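Local coordinates for protein beta-fructofuranosidase (Bifidobacterium adolescentis, PDB 6NOB) that probably hydrolyses terminal beta-fructofuranoside linkages, such as that of sucrose, as a family 32 glycoside hydrolase, at residues Glu359-Ala364 and Gly418-Val423. Sequence-based numbering, arbitrary orientation.
Sequences EGPVLA and GPKLDV
Lys420 sets CG beside its backbone N (chi1 -53°) and bends again at chi2, which folds a chain that leaves the backbone away from 359-364 back along the Pro361 ring. There NZ donates to Pro361 O at 2.8 Å, approaching from 37° above the carbonyl plane rather than along a lone pair. A water extends this grip: it accepts from Lys420 NZ and donates to Glu359 O and Pro419 O, each at 2.8 Å, bridging the two backbones where they do not bond directly. An alanine in place of Lys420 would probably leave Pro361 O without its ammonium donor and the water without one of its three partners. Direct backbone pairing is limited: Leu421 N reaches Val362 O at 3.0 Å in a nearly straight bond lying in the carbonyl plane, and Val362 CA makes a CA-H...O contact with Pro419 O at 3.5 Å. At one end the side chains of Leu363 and Val423 cross at about a right angle, CD1 of Leu363 lying 3.7 Å from CG2 of Val423; at the other, Glu359 OE2 is 3.6 Å from Pro419 CD, and its OE1 is held by Ser345 and Arg357. The chain turns a corner at Val362, so the strand pieces before and after it face differently; the 31° between the axes of 359-361 and 418-423 is consistent with a single direct backbone bond. Strand 357-365, paired with 337-347, thus meets 418-428, the last strand of the sheet built on 405-415, consistent with neighbouring blades of the five-bladed beta-propeller characteristic of GH32 enzymes.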
ATOM      1  N   GLU A 359     -25.904   3.454  -6.623  1.00 37.76           N
ATOM      2  CA  GLU A 359     -26.311   2.427  -7.571  1.00 36.17           C
ATOM      3  C   GLU A 359     -26.564   1.072  -6.923  1.00 40.51           C
ATOM      4  O   GLU A 359     -26.858   0.106  -7.637  1.00 42.21           O
ATOM      5  CB  GLU A 359     -25.251   2.278  -8.670  1.00 37.11           C
ATOM      6  CG  GLU A 359     -24.959   3.556  -9.446  1.00 36.14           C
ATOM      7  CD  GLU A 359     -25.839   3.707 -10.673  1.00 41.36           C
ATOM      8  OE1 GLU A 359     -25.863   4.807 -11.262  1.00 39.35           O
ATOM      9  OE2 GLU A 359     -26.510   2.723 -11.051  1.00 44.75           O
ATOM     10  N   GLY A 360     -26.460   0.968  -5.601  1.00 40.21           N
ATOM     11  CA  GLY A 360     -26.604  -0.300  -4.928  1.00 33.35           C
ATOM     12  C   GLY A 360     -25.273  -1.010  -4.786  1.00 37.14           C
ATOM     13  O   GLY A 360     -24.244  -0.559  -5.301  1.00 38.15           O
ATOM     14  N   PRO A 361     -25.263  -2.134  -4.068  1.00 39.22           N
ATOM     15  CA  PRO A 361     -24.027  -2.922  -3.939  1.00 38.25           C
ATOM     16  C   PRO A 361     -23.740  -3.694  -5.218  1.00 36.81           C
ATOM     17  O   PRO A 361     -24.512  -4.569  -5.617  1.00 39.07           O
ATOM     18  CB  PRO A 361     -24.329  -3.863  -2.767  1.00 33.84           C
ATOM     19  CG  PRO A 361     -25.816  -4.017  -2.795  1.00 32.72           C
ATOM     20  CD  PRO A 361     -26.359  -2.681  -3.248  1.00 36.02           C
ATOM     21  N   VAL A 362     -22.620  -3.364  -5.865  1.00 39.20           N
ATOM     22  CA  VAL A 362     -22.212  -4.112  -7.051  1.00 36.84           C
ATOM     23  C   VAL A 362     -21.737  -5.507  -6.663  1.00 37.98           C
ATOM     24  O   VAL A 362     -21.801  -6.441  -7.473  1.00 44.99           O
ATOM     25  CB  VAL A 362     -21.128  -3.334  -7.828  1.00 34.35           C
ATOM     26  CG1 VAL A 362     -19.823  -3.306  -7.051  1.00 25.98           C
ATOM     27  CG2 VAL A 362     -20.918  -3.930  -9.212  1.00 30.29           C
ATOM     28  N   LEU A 363     -21.279  -5.679  -5.424  1.00 37.37           N
ATOM     29  CA  LEU A 363     -20.747  -6.951  -4.961  1.00 35.09           C
ATOM     30  C   LEU A 363     -20.935  -7.064  -3.455  1.00 35.34           C
ATOM     31  O   LEU A 363     -20.696  -6.104  -2.718  1.00 30.98           O
ATOM     32  CB  LEU A 363     -19.260  -7.096  -5.315  1.00 35.50           C
ATOM     33  CG  LEU A 363     -18.575  -8.382  -4.847  1.00 38.57           C
ATOM     34  CD1 LEU A 363     -19.133  -9.579  -5.597  1.00 37.03           C
ATOM     35  CD2 LEU A 363     -17.064  -8.297  -5.017  1.00 33.54           C
ATOM     36  N   ALA A 364     -21.373  -8.238  -3.011  1.00 36.44           N
ATOM     37  CA  ALA A 364     -21.410  -8.587  -1.598  1.00 39.37           C
ATOM     38  C   ALA A 364     -20.812  -9.976  -1.444  1.00 40.51           C
ATOM     39  O   ALA A 364     -21.146 -10.884  -2.212  1.00 44.87           O
ATOM     40  CB  ALA A 364     -22.839  -8.548  -1.041  1.00 29.31           C
ATOM     41  N   GLY A 418     -29.804  -2.305 -10.301  1.00 49.70           N
ATOM     42  CA  GLY A 418     -28.527  -1.704 -10.600  1.00 52.53           C
ATOM     43  C   GLY A 418     -27.498  -2.683 -11.128  1.00 51.40           C
ATOM     44  O   GLY A 418     -27.769  -3.873 -11.314  1.00 53.74           O
ATOM     45  N   PRO A 419     -26.285  -2.189 -11.380  1.00 46.26           N
ATOM     46  CA  PRO A 419     -25.223  -3.061 -11.904  1.00 43.91           C
ATOM     47  C   PRO A 419     -24.764  -4.053 -10.845  1.00 45.22           C
ATOM     48  O   PRO A 419     -24.546  -3.692  -9.687  1.00 50.99           O
ATOM     49  CB  PRO A 419     -24.104  -2.081 -12.281  1.00 42.78           C
ATOM     50  CG  PRO A 419     -24.743  -0.712 -12.259  1.00 40.79           C
ATOM     51  CD  PRO A 419     -25.834  -0.797 -11.245  1.00 42.63           C
ATOM     52  N   LYS A 420     -24.621  -5.309 -11.255  1.00 41.96           N
ATOM     53  CA  LYS A 420     -24.186  -6.387 -10.381  1.00 39.82           C
ATOM     54  C   LYS A 420     -23.081  -7.173 -11.067  1.00 46.74           C
ATOM     55  O   LYS A 420     -23.168  -7.465 -12.263  1.00 51.48           O
ATOM     56  CB  LYS A 420     -25.347  -7.326 -10.027  1.00 39.35           C
ATOM     57  CG  LYS A 420     -26.573  -6.629  -9.451  1.00 43.95           C
ATOM     58  CD  LYS A 420     -26.321  -6.101  -8.043  1.00 43.91           C
ATOM     59  CE  LYS A 420     -27.547  -5.370  -7.503  1.00 39.17           C
ATOM     60  NZ  LYS A 420     -27.247  -4.604  -6.266  1.00 38.11           N
ATOM     61  N   LEU A 421     -22.043  -7.512 -10.310  1.00 45.85           N
ATOM     62  CA  LEU A 421     -20.984  -8.373 -10.823  1.00 45.47           C
ATOM     63  C   LEU A 421     -21.421  -9.827 -10.684  1.00 50.46           C
ATOM     64  O   LEU A 421     -21.545 -10.343  -9.569  1.00 50.00           O
ATOM     65  CB  LEU A 421     -19.674  -8.125 -10.083  1.00 42.11           C
ATOM     66  CG  LEU A 421     -18.566  -9.121 -10.431  1.00 37.89           C
ATOM     67  CD1 LEU A 421     -18.166  -8.998 -11.896  1.00 35.05           C
ATOM     68  CD2 LEU A 421     -17.360  -8.939  -9.523  1.00 36.27           C
ATOM     69  N   ASP A 422     -21.661 -10.486 -11.814  1.00 51.79           N
ATOM     70  CA  ASP A 422     -21.956 -11.916 -11.832  1.00 48.01           C
ATOM     71  C   ASP A 422     -20.636 -12.658 -11.655  1.00 49.49           C
ATOM     72  O   ASP A 422     -19.878 -12.837 -12.611  1.00 53.85           O
ATOM     73  CB  ASP A 422     -22.656 -12.303 -13.130  1.00 47.80           C
ATOM     74  CG  ASP A 422     -23.045 -13.771 -13.175  1.00 53.04           C
ATOM     75  OD1 ASP A 422     -22.982 -14.443 -12.124  1.00 54.57           O
ATOM     76  OD2 ASP A 422     -23.413 -14.253 -14.268  1.00 54.63           O
ATOM     77  N   VAL A 423     -20.355 -13.087 -10.425  1.00 42.45           N
ATOM     78  CA  VAL A 423     -19.066 -13.699 -10.112  1.00 39.12           C
ATOM     79  C   VAL A 423     -18.983 -15.072 -10.764  1.00 42.96           C
ATOM     80  O   VAL A 423     -19.815 -15.949 -10.505  1.00 46.85           O
ATOM     81  CB  VAL A 423     -18.858 -13.800  -8.596  1.00 40.33           C
ATOM     82  CG1 VAL A 423     -17.493 -14.406  -8.296  1.00 42.69           C
ATOM     83  CG2 VAL A 423     -19.000 -12.432  -7.942  1.00 35.05           C
TER
HETATM   84  O   HOH W   1     -25.863  -2.458  -7.547  1.00 43.80           O